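PDB 5X3E: kinesin-like protein from Caenorhabditis elegans, which probably hydrolyses ATP to drive force or movement along microtubules, as a motor of the kinesin-6 family, captured here in the apo state. Local coordinates for residues A[156-160]-A[263-269]; A[231-235]-A[258-262]. All blocks are in the same frame, centred on the assembly; numbering follows the deposited sequence.

Contact 1: A[156-160]-A[263-269]; sequences RVEKC and EVSSSEE. With SO4 (sulfate ion), chain F; SO4 (sulfate ion), chain I.
E269 OE1 is gripped twice: K159 NZ meets it at 2.6 Å on the syn side of the carboxylate, tilted out of its plane, and R189 adds a second salt bridge. The shared negative charge probably makes the closeness of these two cations tolerable. In the kinesin motor domain, this joins the loop after helix 141-152 to the place where strand 262-264 turns into helix 267-281. The other oxygen of the carboxylate works within its own segment, E269 OE2 accepting from S265 N at 2.7 Å on the anti side, while E269 N donates to S266 OG, the N-cap of the helix. Bonds to both oxygens should hold the E269 carboxylate against rotation. K159 arrives from the opposite direction on a chain fully extended beyond CG, and its CE passes S265 OG at 3.3 Å.

E263 makes the second link, a hydrogen bond to backbone. With CG anti to the backbone N (chi1 -171°) and the chain straight beyond it, the carboxylate reaches the loop backbone at K159 and C160, where C160 N donates to E263 OE2 at 2.9 Å, almost straight at 167° and again on the syn side. E263 OE1 is bonded to S216 OG of strand 213-225, and a water links it to E158 O, so this buried carboxylate has partners at both oxygens. Its backbone N donates to one sulfate ion; S265 OG weakly bonds another, whose separation from K159 N is too short to be trusted.

At the outer end R156 bends at chi3 (75°) and lays one guanidinium face over S265 O, near the rim of that face. NE stands 3.2 Å from S265 O, too poorly angled for a hydrogen bond, and an oxygen of that second sulfate lies near the guanidinium edge.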
ATOM      1  N   ARG A 156      16.390  14.646  -5.976  1.00 48.09           N
ATOM      2  CA  ARG A 156      15.415  14.946  -4.937  1.00 55.39           C
ATOM      3  C   ARG A 156      15.640  16.378  -4.463  1.00 46.94           C
ATOM      4  O   ARG A 156      16.742  16.722  -4.029  1.00 63.96           O
ATOM      5  CB  ARG A 156      15.569  13.982  -3.763  1.00 54.14           C
ATOM      6  CG  ARG A 156      14.305  13.769  -2.955  1.00 56.87           C
ATOM      7  CD  ARG A 156      14.617  13.217  -1.576  1.00 59.79           C
ATOM      8  NE  ARG A 156      15.165  14.279  -0.742  1.00 62.39           N
ATOM      9  CZ  ARG A 156      16.430  14.382  -0.358  1.00 79.03           C
ATOM     10  NH1 ARG A 156      17.328  13.472  -0.718  1.00100.51           N
ATOM     11  NH2 ARG A 156      16.792  15.411   0.394  1.00 85.78           N
ATOM     12  N   VAL A 157      14.620  17.220  -4.555  1.00 49.94           N
ATOM     13  CA  VAL A 157      14.805  18.617  -4.176  1.00 52.43           C
ATOM     14  C   VAL A 157      14.492  18.863  -2.710  1.00 47.77           C
ATOM     15  O   VAL A 157      13.926  18.008  -2.023  1.00 50.09           O
ATOM     16  CB  VAL A 157      13.961  19.562  -5.047  1.00 56.39           C
ATOM     17  CG1 VAL A 157      14.645  19.775  -6.327  1.00 57.55           C
ATOM     18  CG2 VAL A 157      12.570  18.983  -5.282  1.00 49.67           C
ATOM     19  N   GLU A 158      14.845  20.052  -2.235  1.00 53.76           N
ATOM     20  CA  GLU A 158      14.486  20.462  -0.893  1.00 53.74           C
ATOM     21  C   GLU A 158      12.972  20.617  -0.785  1.00 55.11           C
ATOM     22  O   GLU A 158      12.236  20.643  -1.786  1.00 63.26           O
ATOM     23  CB  GLU A 158      15.161  21.784  -0.541  1.00 63.54           C
ATOM     24  CG  GLU A 158      16.677  21.758  -0.673  1.00 77.68           C
ATOM     25  CD  GLU A 158      17.292  23.148  -0.660  1.00104.57           C
ATOM     26  OE1 GLU A 158      16.657  24.107  -1.160  1.00110.37           O
ATOM     27  OE2 GLU A 158      18.411  23.276  -0.127  1.00115.59           O
ATOM     28  N   LYS A 159      12.514  20.734   0.455  1.00 54.15           N
ATOM     29  CA  LYS A 159      11.094  20.811   0.739  1.00 52.48           C
ATOM     30  C   LYS A 159      10.521  22.154   0.300  1.00 53.00           C
ATOM     31  O   LYS A 159      11.241  23.138   0.096  1.00 54.95           O
ATOM     32  CB  LYS A 159      10.848  20.618   2.237  1.00 54.16           C
ATOM     33  CG  LYS A 159      11.150  19.221   2.747  1.00 53.63           C
ATOM     34  CD  LYS A 159      10.820  19.145   4.224  1.00 59.80           C
ATOM     35  CE  LYS A 159      11.045  17.763   4.799  1.00 61.61           C
ATOM     36  NZ  LYS A 159      10.702  17.729   6.247  1.00 89.81           N
ATOM     37  N   CYS A 160       9.198  22.166   0.132  1.00 54.75           N
ATOM     38  CA  CYS A 160       8.394  23.349  -0.140  1.00 49.87           C
ATOM     39  C   CYS A 160       8.639  23.945  -1.518  1.00 57.18           C
ATOM     40  O   CYS A 160       8.170  25.057  -1.793  1.00 62.33           O
ATOM     41  CB  CYS A 160       8.590  24.419   0.940  1.00 53.96           C
ATOM     42  SG  CYS A 160       8.474  23.754   2.623  1.00 57.38           S
ATOM     43  N   GLU A 263       5.219  15.954   2.944  1.00 41.28           N
ATOM     44  CA  GLU A 263       6.491  15.859   2.247  1.00 48.29           C
ATOM     45  C   GLU A 263       7.544  15.259   3.161  1.00 44.25           C
ATOM     46  O   GLU A 263       7.687  15.669   4.317  1.00 48.13           O
ATOM     47  CB  GLU A 263       6.948  17.225   1.746  1.00 49.80           C
ATOM     48  CG  GLU A 263       8.151  17.141   0.824  1.00 45.61           C
ATOM     49  CD  GLU A 263       8.443  18.453   0.138  1.00 53.32           C
ATOM     50  OE1 GLU A 263       9.075  18.425  -0.938  1.00 48.88           O
ATOM     51  OE2 GLU A 263       8.033  19.510   0.668  1.00 58.48           O
ATOM     52  N   VAL A 264       8.267  14.271   2.643  1.00 43.08           N
ATOM     53  CA  VAL A 264       9.300  13.565   3.386  1.00 45.92           C
ATOM     54  C   VAL A 264      10.573  13.573   2.551  1.00 50.11           C
ATOM     55  O   VAL A 264      10.526  13.353   1.334  1.00 53.32           O
ATOM     56  CB  VAL A 264       8.866  12.128   3.741  1.00 45.25           C
ATOM     57  CG1 VAL A 264       7.836  12.166   4.856  1.00 41.84           C
ATOM     58  CG2 VAL A 264       8.287  11.417   2.522  1.00 38.85           C
ATOM     59  N   SER A 265      11.700  13.856   3.199  1.00 54.09           N
ATOM     60  CA  SER A 265      12.981  13.966   2.522  1.00 63.93           C
ATOM     61  C   SER A 265      13.830  12.709   2.634  1.00 64.64           C
ATOM     62  O   SER A 265      14.855  12.613   1.952  1.00 72.21           O
ATOM     63  CB  SER A 265      13.772  15.154   3.083  1.00 67.28           C
ATOM     64  OG  SER A 265      13.158  16.377   2.726  1.00 72.21           O
ATOM     65  N   SER A 266      13.437  11.750   3.467  1.00 53.40           N
ATOM     66  CA  SER A 266      14.242  10.554   3.653  1.00 46.50           C
ATOM     67  C   SER A 266      13.359   9.397   4.099  1.00 44.00           C
ATOM     68  O   SER A 266      12.249   9.591   4.605  1.00 58.14           O
ATOM     69  CB  SER A 266      15.369  10.797   4.664  1.00 49.50           C
ATOM     70  OG  SER A 266      14.859  10.957   5.976  1.00 50.82           O
ATOM     71  N   SER A 267      13.880   8.181   3.894  1.00 53.07           N
ATOM     72  CA  SER A 267      13.228   6.977   4.401  1.00 62.06           C
ATOM     73  C   SER A 267      12.967   7.109   5.891  1.00 63.28           C
ATOM     74  O   SER A 267      11.904   6.722   6.393  1.00 51.95           O
ATOM     75  CB  SER A 267      14.103   5.755   4.117  1.00 58.60           C
ATOM     76  OG  SER A 267      13.418   4.554   4.402  1.00 83.36           O
ATOM     77  N   GLU A 268      13.937   7.676   6.607  1.00 59.23           N
ATOM     78  CA  GLU A 268      13.792   7.925   8.035  1.00 52.64           C
ATOM     79  C   GLU A 268      12.629   8.860   8.336  1.00 63.11           C
ATOM     80  O   GLU A 268      11.790   8.563   9.192  1.00 67.13           O
ATOM     81  CB  GLU A 268      15.100   8.510   8.565  1.00 64.59           C
ATOM     82  CG  GLU A 268      15.071   8.810  10.032  1.00 93.22           C
ATOM     83  CD  GLU A 268      14.795   7.590  10.868  1.00112.25           C
ATOM     84  OE1 GLU A 268      15.195   6.471  10.480  1.00123.09           O
ATOM     85  OE2 GLU A 268      14.165   7.751  11.934  1.00117.16           O
ATOM     86  N   GLU A 269      12.552   9.989   7.630  1.00 53.07           N
ATOM     87  CA  GLU A 269      11.469  10.935   7.878  1.00 56.46           C
ATOM     88  C   GLU A 269      10.116  10.325   7.528  1.00 61.02           C
ATOM     89  O   GLU A 269       9.123  10.556   8.229  1.00 69.57           O
ATOM     90  CB  GLU A 269      11.718  12.228   7.099  1.00 57.60           C
ATOM     91  CG  GLU A 269      10.680  13.304   7.320  1.00 73.66           C
ATOM     92  CD  GLU A 269      11.160  14.673   6.881  1.00 89.33           C
ATOM     93  OE1 GLU A 269      11.019  15.634   7.668  1.00100.18           O
ATOM     94  OE2 GLU A 269      11.686  14.786   5.753  1.00 79.32           O
TER
HETATM   95  S   SO4 F 504      14.861  19.962   3.247  1.00 66.71           S
HETATM   96  O1  SO4 F 504      15.893  20.876   3.722  1.00 90.00           O
HETATM   97  O2  SO4 F 504      15.473  18.790   2.631  1.00 45.44           O
HETATM   98  O3  SO4 F 504      14.040  19.554   4.385  1.00 93.50           O
HETATM   99  O4  SO4 F 504      14.045  20.652   2.254  1.00 84.01           O
HETATM  100  S   SO4 I 507       4.167  19.151   4.536  1.00116.03           S
HETATM  101  O1  SO4 I 507       5.018  20.326   4.372  1.00132.00           O
HETATM  102  O2  SO4 I 507       5.010  17.985   4.774  1.00119.50           O
HETATM  103  O3  SO4 I 507       3.289  19.349   5.687  1.00119.79           O
HETATM  104  O4  SO4 I 507       3.369  18.951   3.326  1.00101.36           O
HETATM  105  O   HOH W   1       9.838  20.368  -2.654  1.00 50.66           O

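Contact 2: A[231-235]-A[258-262]; sequences DLLED and GAKDV. With SO4 (sulfate ion), chain R; SO4 (sulfate ion), chain U.
An Asx turn set inside a type I beta turn shapes 231-235, and its D231 also holds 258-262, dividing its two carboxylate oxygens between its own segment and the other. D231 OD2 accepts from L233 N at 2.9 Å, and E234 N closes the beta turn on D231 O. D231 OD1 faces across, taking K260 N at 2.8 Å; both donors stand well out of the carboxylate plane, K260 N by 53° and L233 N by 62°. A water joins the same OD1 to G258 O. With CG anti to its own N (chi1 173°), D231 brings the carboxylate alongside A259, whose CB lies 4.0 Å from D231 CG. Were D231 an alanine, K260 N and L233 N would probably both lose their acceptor, leaving the turn less firmly fixed to 258-262.

In the kinesin motor fold, 231-235 begins at the end of strand 228-231, while the loop 258-262 runs into strand 262-264; both strands pair antiparallel with 213-225. Apart from these bonds, the methyls L233 CD1 and V262 CG2 meet at 3.8 Å, and V273 of helix 267-281 touches both side chains.

Toward solvent, K260 extends its whole chain past L233 O, which its CD approaches to 3.5 Å. K260 and D235 cross at about a right angle in a salt bridge, NZ lying 2.9 Å from D235 OD1 on the syn side, tilted from the carboxylate plane, and making a weak bond to D235 OD2. D235 is poorly ordered, so this end is less certain. K260 NZ also donates to a sulfate oxygen at 2.8 Å.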
ATOM      1  N   ASP A 231      -8.085  10.353   7.791  1.00 53.20           N
ATOM      2  CA  ASP A 231      -6.696  10.706   7.526  1.00 49.37           C
ATOM      3  C   ASP A 231      -5.917  10.626   8.838  1.00 62.52           C
ATOM      4  O   ASP A 231      -6.061  11.487   9.712  1.00 66.27           O
ATOM      5  CB  ASP A 231      -6.608  12.095   6.900  1.00 43.69           C
ATOM      6  CG  ASP A 231      -5.178  12.585   6.749  1.00 58.85           C
ATOM      7  OD1 ASP A 231      -4.982  13.811   6.578  1.00 56.92           O
ATOM      8  OD2 ASP A 231      -4.251  11.742   6.780  1.00 50.02           O
ATOM      9  N   LEU A 232      -5.092   9.585   8.970  1.00 60.60           N
ATOM     10  CA  LEU A 232      -4.270   9.389  10.162  1.00 58.04           C
ATOM     11  C   LEU A 232      -3.216  10.473  10.347  1.00 58.49           C
ATOM     12  O   LEU A 232      -2.640  10.563  11.435  1.00 67.54           O
ATOM     13  CB  LEU A 232      -3.591   8.021  10.102  1.00 56.13           C
ATOM     14  CG  LEU A 232      -4.499   6.808   9.911  1.00 52.93           C
ATOM     15  CD1 LEU A 232      -3.660   5.570   9.659  1.00 38.80           C
ATOM     16  CD2 LEU A 232      -5.362   6.624  11.135  1.00 38.80           C
ATOM     17  N   LEU A 233      -2.950  11.279   9.319  1.00 44.86           N
ATOM     18  CA  LEU A 233      -1.973  12.361   9.368  1.00 45.37           C
ATOM     19  C   LEU A 233      -2.615  13.732   9.545  1.00 53.33           C
ATOM     20  O   LEU A 233      -1.925  14.748   9.425  1.00 62.26           O
ATOM     21  CB  LEU A 233      -1.116  12.347   8.105  1.00 54.43           C
ATOM     22  CG  LEU A 233      -0.399  11.022   7.872  1.00 53.49           C
ATOM     23  CD1 LEU A 233       0.449  11.120   6.626  1.00 44.00           C
ATOM     24  CD2 LEU A 233       0.437  10.667   9.086  1.00 51.79           C
ATOM     25  N   GLU A 234      -3.919  13.780   9.802  1.00 55.30           N
ATOM     26  CA  GLU A 234      -4.611  15.050   9.975  1.00 56.32           C
ATOM     27  C   GLU A 234      -4.043  15.836  11.151  1.00 63.19           C
ATOM     28  O   GLU A 234      -3.640  15.263  12.166  1.00 59.59           O
ATOM     29  CB  GLU A 234      -6.105  14.791  10.179  1.00 56.39           C
ATOM     30  CG  GLU A 234      -6.914  15.967  10.714  1.00 63.50           C
ATOM     31  CD  GLU A 234      -8.329  15.568  11.086  1.00 67.18           C
ATOM     32  OE1 GLU A 234      -9.146  16.463  11.396  1.00 71.76           O
ATOM     33  OE2 GLU A 234      -8.621  14.353  11.066  1.00 61.50           O
ATOM     34  N   ASP A 235      -3.998  17.163  11.001  1.00 74.23           N
ATOM     35  CA  ASP A 235      -3.699  18.062  12.118  1.00 87.69           C
ATOM     36  C   ASP A 235      -4.943  18.152  12.998  1.00 88.13           C
ATOM     37  O   ASP A 235      -5.687  19.134  12.987  1.00 94.23           O
ATOM     38  CB  ASP A 235      -3.275  19.438  11.614  1.00 92.01           C
ATOM     39  CG  ASP A 235      -1.931  19.417  10.923  1.00106.69           C
ATOM     40  OD1 ASP A 235      -1.071  18.597  11.314  1.00114.72           O
ATOM     41  OD2 ASP A 235      -1.731  20.221   9.989  1.00110.87           O
ATOM     42  N   GLY A 258      -9.871  15.620   1.932  1.00 48.53           N
ATOM     43  CA  GLY A 258      -9.105  16.410   2.878  1.00 51.88           C
ATOM     44  C   GLY A 258      -7.871  15.764   3.468  1.00 56.20           C
ATOM     45  O   GLY A 258      -7.329  16.296   4.443  1.00 54.00           O
ATOM     46  N   ALA A 259      -7.403  14.648   2.913  1.00 60.13           N
ATOM     47  CA  ALA A 259      -6.207  14.001   3.439  1.00 55.64           C
ATOM     48  C   ALA A 259      -4.962  14.827   3.163  1.00 46.18           C
ATOM     49  O   ALA A 259      -4.837  15.471   2.118  1.00 57.85           O
ATOM     50  CB  ALA A 259      -6.040  12.608   2.835  1.00 42.09           C
ATOM     51  N   LYS A 260      -4.034  14.786   4.114  1.00 49.87           N
ATOM     52  CA  LYS A 260      -2.829  15.597   4.103  1.00 46.44           C
ATOM     53  C   LYS A 260      -1.716  14.874   3.347  1.00 49.00           C
ATOM     54  O   LYS A 260      -1.398  13.721   3.653  1.00 49.06           O
ATOM     55  CB  LYS A 260      -2.405  15.891   5.542  1.00 48.15           C
ATOM     56  CG  LYS A 260      -1.494  17.078   5.718  1.00 56.53           C
ATOM     57  CD  LYS A 260      -1.165  17.283   7.187  1.00 63.03           C
ATOM     58  CE  LYS A 260      -0.053  18.302   7.375  1.00 82.36           C
ATOM     59  NZ  LYS A 260       0.308  18.434   8.814  1.00 95.75           N
ATOM     60  N   ASP A 261      -1.142  15.543   2.349  1.00 42.70           N
ATOM     61  CA  ASP A 261       0.035  15.042   1.645  1.00 43.69           C
ATOM     62  C   ASP A 261       1.261  15.599   2.360  1.00 50.40           C
ATOM     63  O   ASP A 261       1.502  16.813   2.340  1.00 46.76           O
ATOM     64  CB  ASP A 261       0.025  15.459   0.176  1.00 58.88           C
ATOM     65  CG  ASP A 261      -1.069  14.783  -0.626  1.00 70.13           C
ATOM     66  OD1 ASP A 261      -2.205  15.298  -0.651  1.00 91.23           O
ATOM     67  OD2 ASP A 261      -0.782  13.744  -1.252  1.00 77.95           O
ATOM     68  N   VAL A 262       2.028  14.718   2.997  1.00 38.57           N
ATOM     69  CA  VAL A 262       3.136  15.112   3.861  1.00 38.28           C
ATOM     70  C   VAL A 262       4.445  14.886   3.116  1.00 44.30           C
ATOM     71  O   VAL A 262       4.753  13.757   2.711  1.00 41.28           O
ATOM     72  CB  VAL A 262       3.119  14.332   5.186  1.00 41.59           C
ATOM     73  CG1 VAL A 262       4.317  14.715   6.036  1.00 50.15           C
ATOM     74  CG2 VAL A 262       1.811  14.578   5.944  1.00 39.59           C
TER
HETATM   75  S   SO4 R 516      -2.377  19.315   2.403  1.00148.56           S
HETATM   76  O1  SO4 R 516      -1.029  19.732   2.786  1.00136.80           O
HETATM   77  O2  SO4 R 516      -2.303  18.086   1.616  1.00131.03           O
HETATM   78  O3  SO4 R 516      -3.180  19.087   3.602  1.00151.86           O
HETATM   79  O4  SO4 R 516      -3.007  20.366   1.604  1.00156.82           O
HETATM   80  S   SO4 U 519       2.515  15.691  10.064  1.00132.48           S
HETATM   81  O1  SO4 U 519       3.865  16.152  10.381  1.00134.47           O
HETATM   82  O2  SO4 U 519       2.515  14.236   9.936  1.00101.98           O
HETATM   83  O3  SO4 U 519       1.590  16.094  11.122  1.00139.39           O
HETATM   84  O4  SO4 U 519       2.086  16.291   8.804  1.00140.70           O
HETATM   85  O   HOH W   2      -2.504  11.435   4.789  1.00 45.64           O
HETATM   86  O   HOH W   3      -6.548  16.069   7.115  1.00 48.36           O

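How the contacts relate
Contact 2 is nested within the loop that contact 1 closes, and the two share a continuous run of chain: 258-262 passes directly into 263-269. Their centres lie about 16 Å apart, with no touch between them beyond this junction. Strand 262-264 and helix 267-281 are their common ground. Contact 1 sits at the start of that helix, whereas contact 2 packs against V273 and has R280 bonded to L232 O. R189 spans both, touching V262 and binding E263 O and E269. The sulfate ions at each contact probably come from the crystallisation liquor, so they do not by themselves identify a functional site in this motor.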